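Local atomic coordinates of lactose Operon Repressor (Escherichia coli, PDB entry 1JYE), a protein that represses transcription of the lactose operon by binding operator DNA, here studied as a dimeric C-terminal deletion variant with increased thermostability and decreased operator affinity. Residues S85-Q89 and L90-V94; T299-D302 and R303-L307. The protein carries 1 engineered substitution. All blocks are in the same frame, centred on the assembly; numbering follows the deposited sequence.

Contact 1 (S85-Q89 and L90-V94); sequences SRADQ and LGASV
In Arg86, CG stands trans to the main-chain N (chi1 -173°), and the chain then bends at chi2 (54°), which carries the guanidinium over the Leu90 side chain one turn on. Leu90 CD2 sits over the centre of one guanidinium face, 3.8 Å from Arg86 CZ. The second methyl, Leu90 CD1, lies 3.8 Å from Arg86 NE. Gln89 comes to the edge of the same group. Arg86 NH1 donates to Gln89 OE1 at 2.9 Å, from above the carbonyl plane. The other end of that amide is also held: Gln89 NE2 gives a hydrogen bond to Ser85 OG at 3.1 Å, in the amide plane. Arg86 NE forms a salt bridge with Asp302 of helix 293-308.

The backbone ends the helix in a Schellman motif. Ala92 N reaches back to Ala87 O at 2.8 Å in a nearly straight bond (173°), and Gly91 N binds Asp88 O at 3.1 Å. Gly91 is the C-prime residue and has positive phi. The chain then enters strand 93-98, so this is the helix-to-strand turn of a beta-alpha-beta unit. Val94 points back at the helix, and its CG2 packs tightly on Ala87 CB at 3.5 Å. Val94 also touches Ile64 and Val66 of strand 63-68.

A methionine in place of Arg86 would probably leave Asp302 without its charge mate and the Gln89 amide freer to turn. The guanidinium thus does two jobs. Its flat face takes an apolar methyl, while its N-H groups serve a carboxylate and an amide; the charge pair is likely to keep Asp302 ionised.

Contact 2 (T299-D302 and R303-L307); sequences TSVD and RLLQL
Thr299 and Arg303 lie one turn apart on alpha-helix 293-308, side by side and pointing the same way. The Thr299 methyl CG2 is 3.6 Å from Arg303 NH1, and it approaches the guanidinium obliquely. The Arg303 chain is bent at both chi2 (63°) and chi3 (43°), which folds the guanidinium back toward the threonine. Beneath this pair, Arg303 N binds Thr299 O at 2.8 Å.

The same i to i+4 step repeats along the helix. Leu304 N reaches Ser300 O at 2.9 Å. Leu305 N reaches Val301 O at 3.0 Å. Leu305 CG also rests on this carbonyl, 3.3 Å from Val301 O. The apolar ends of this pair meet more loosely, with Val301 CG1 4.3 Å from Leu305 CD1.

Further out, the helix is set by its neighbours on several sides. Thr299 and Arg303 both touch Ile159 of strand 158-161, and Arg303 NH1 is hydrogen-bonded to Gln317. Ser300 and Leu304 pack on Ile123 of strand 122-125. Val301 packs on Ile83 of helix 74-89, and Leu305 on Leu90 just past the end of that helix. The helix is therefore wedged between secondary-structure elements. Val301 and Leu304 are buried, and so is Ser300, whose OG is hydrogen-bonded to Gly297 O.

Asp302 and Gln306 form the last such pair between the two segments. The Gln306 amide is tied by OE1 to Gln311 NE2, on the chain that follows the helix. Gln306 CG lies beside its own backbone N (chi1 -64°), which brings it against the preceding turn. Asp302 O accepts Gln306 N at 3.0 Å and has Gln306 CG at the same short distance of 3.0 Å.

Overall arrangement
Contact 1 comes first along the chain and closes long before contact 2 opens. Their centres are 11 Å apart, on the same side of the chain's centre. Contact 1 is the turn from helix 74-89 into strand 93-98, the outermost strand of a four-stranded parallel sheet within this chain. Contact 2 is one run of helix 293-308. The two touch: Leu90 CD1 is 3.5 Å from Leu305 CD1, and Arg86 CG packs on Val301 CB. A late helix is thus fastened to the early beta-alpha-beta unit. Contact 1 lies at the subunit interface: Val94 makes backbone hydrogen bonds to the second subunit, and Ser85 packs on Met98 of that subunit. Contact 2 touches no other chain of the assembly.

Contact 1 (S85-Q89 and L90-V94)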
# COMPACT_ATOMS: atom_id res chain seq x y z
N SER A 85 -0.31 -15.36 -1.60
CA SER A 85 -1.50 -15.96 -2.19
C SER A 85 -1.15 -17.24 -2.95
O SER A 85 -1.79 -18.28 -2.77
CB SER A 85 -2.18 -14.98 -3.14
OG SER A 85 -3.31 -15.57 -3.76
N ARG A 86 -0.13 -17.16 -3.80
CA ARG A 86 0.29 -18.32 -4.59
C ARG A 86 0.87 -19.43 -3.72
O ARG A 86 0.65 -20.61 -3.98
CB ARG A 86 1.30 -17.90 -5.66
CG ARG A 86 1.67 -19.00 -6.64
CD ARG A 86 0.43 -19.60 -7.29
NE ARG A 86 0.77 -20.54 -8.36
CZ ARG A 86 -0.06 -21.45 -8.86
NH1 ARG A 86 -1.30 -21.55 -8.39
NH2 ARG A 86 0.34 -22.26 -9.83
N ALA A 87 1.61 -19.04 -2.68
CA ALA A 87 2.20 -20.01 -1.77
C ALA A 87 1.08 -20.82 -1.11
O ALA A 87 1.14 -22.04 -1.04
CB ALA A 87 3.03 -19.31 -0.71
N ASP A 88 0.06 -20.11 -0.65
CA ASP A 88 -1.10 -20.74 -0.01
C ASP A 88 -1.72 -21.73 -0.98
O ASP A 88 -2.05 -22.86 -0.61
CB ASP A 88 -2.13 -19.68 0.36
CG ASP A 88 -3.30 -20.24 1.16
OD1 ASP A 88 -4.38 -19.63 1.14
OD2 ASP A 88 -3.13 -21.29 1.82
N GLN A 89 -1.86 -21.30 -2.23
CA GLN A 89 -2.44 -22.14 -3.28
C GLN A 89 -1.65 -23.42 -3.50
O GLN A 89 -2.24 -24.48 -3.76
CB GLN A 89 -2.48 -21.37 -4.61
CG GLN A 89 -3.45 -20.20 -4.65
CD GLN A 89 -3.26 -19.35 -5.89
OE1 GLN A 89 -3.21 -19.86 -7.01
NE2 GLN A 89 -3.15 -18.04 -5.70
N LEU A 90 -0.33 -23.34 -3.39
CA LEU A 90 0.52 -24.50 -3.60
C LEU A 90 0.88 -25.25 -2.33
O LEU A 90 1.72 -26.16 -2.35
CB LEU A 90 1.79 -24.07 -4.34
CG LEU A 90 1.54 -23.40 -5.70
CD1 LEU A 90 2.86 -22.92 -6.30
CD2 LEU A 90 0.85 -24.38 -6.64
N GLY A 91 0.26 -24.87 -1.21
CA GLY A 91 0.52 -25.54 0.05
C GLY A 91 1.87 -25.25 0.69
O GLY A 91 2.43 -26.10 1.37
N ALA A 92 2.39 -24.05 0.49
CA ALA A 92 3.67 -23.68 1.07
C ALA A 92 3.51 -22.55 2.07
O ALA A 92 2.82 -21.56 1.81
CB ALA A 92 4.64 -23.25 -0.03
N SER A 93 4.14 -22.70 3.23
CA SER A 93 4.11 -21.67 4.26
C SER A 93 5.24 -20.71 3.95
O SER A 93 6.21 -21.09 3.29
CB SER A 93 4.29 -22.28 5.65
OG SER A 93 3.13 -22.99 6.03
N VAL A 94 5.13 -19.48 4.42
CA VAL A 94 6.14 -18.47 4.13
C VAL A 94 6.65 -17.69 5.34
O VAL A 94 5.87 -17.11 6.09
CB VAL A 94 5.59 -17.45 3.11
CG1 VAL A 94 6.70 -16.49 2.68
CG2 VAL A 94 4.99 -18.17 1.92

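Contact 2 (T299-D302 and R303-L307)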
# COMPACT_ATOMS: atom_id res chain seq x y z
N THR A 299 4.31 -15.57 -10.16
CA THR A 299 5.32 -16.27 -10.94
C THR A 299 6.56 -16.62 -10.12
O THR A 299 7.15 -17.69 -10.32
CB THR A 299 5.74 -15.42 -12.17
OG1 THR A 299 4.56 -15.07 -12.93
CG2 THR A 299 6.68 -16.22 -13.07
N SER A 300 6.94 -15.76 -9.19
CA SER A 300 8.13 -16.02 -8.37
C SER A 300 7.98 -17.29 -7.54
O SER A 300 8.95 -18.02 -7.32
CB SER A 300 8.44 -14.83 -7.45
OG SER A 300 7.50 -14.70 -6.40
N VAL A 301 6.76 -17.56 -7.07
CA VAL A 301 6.54 -18.76 -6.27
C VAL A 301 6.63 -20.00 -7.15
O VAL A 301 7.32 -20.97 -6.80
CB VAL A 301 5.16 -18.72 -5.57
CG1 VAL A 301 4.91 -20.03 -4.83
CG2 VAL A 301 5.11 -17.56 -4.59
N ASP A 302 5.96 -19.97 -8.29
CA ASP A 302 6.01 -21.10 -9.21
C ASP A 302 7.46 -21.38 -9.60
O ASP A 302 7.90 -22.52 -9.62
CB ASP A 302 5.20 -20.81 -10.49
CG ASP A 302 3.74 -20.48 -10.20
OD1 ASP A 302 3.18 -21.04 -9.24
OD2 ASP A 302 3.16 -19.67 -10.95
N ARG A 303 8.19 -20.31 -9.91
CA ARG A 303 9.59 -20.43 -10.32
C ARG A 303 10.48 -21.00 -9.22
O ARG A 303 11.30 -21.88 -9.47
CB ARG A 303 10.12 -19.05 -10.75
CG ARG A 303 11.52 -19.06 -11.39
CD ARG A 303 11.53 -19.86 -12.69
NE ARG A 303 10.36 -19.56 -13.51
CZ ARG A 303 10.15 -18.40 -14.14
NH1 ARG A 303 9.03 -18.23 -14.84
NH2 ARG A 303 11.05 -17.43 -14.09
N LEU A 304 10.32 -20.50 -8.00
CA LEU A 304 11.12 -20.97 -6.88
C LEU A 304 10.92 -22.46 -6.63
O LEU A 304 11.88 -23.20 -6.42
CB LEU A 304 10.78 -20.21 -5.60
CG LEU A 304 11.61 -20.62 -4.37
CD1 LEU A 304 13.05 -20.19 -4.57
CD2 LEU A 304 11.03 -19.97 -3.12
N LEU A 305 9.67 -22.90 -6.66
CA LEU A 305 9.38 -24.31 -6.44
C LEU A 305 9.95 -25.16 -7.57
O LEU A 305 10.43 -26.27 -7.32
CB LEU A 305 7.87 -24.53 -6.28
CG LEU A 305 7.26 -23.78 -5.09
CD1 LEU A 305 5.82 -24.22 -4.90
CD2 LEU A 305 8.06 -24.06 -3.82
N GLN A 306 9.91 -24.65 -8.80
CA GLN A 306 10.47 -25.40 -9.93
C GLN A 306 11.98 -25.49 -9.73
O GLN A 306 12.58 -26.54 -9.98
CB GLN A 306 10.15 -24.69 -11.25
CG GLN A 306 8.67 -24.61 -11.56
CD GLN A 306 8.16 -25.80 -12.34
OE1 GLN A 306 8.55 -26.94 -12.08
NE2 GLN A 306 7.29 -25.55 -13.31
N LEU A 307 12.58 -24.39 -9.30
CA LEU A 307 14.03 -24.38 -9.06
C LEU A 307 14.40 -25.39 -7.97
O LEU A 307 15.41 -26.09 -8.09
CB LEU A 307 14.48 -22.98 -8.62
CG LEU A 307 14.53 -21.92 -9.73
CD1 LEU A 307 14.73 -20.55 -9.12
CD2 LEU A 307 15.66 -22.26 -10.70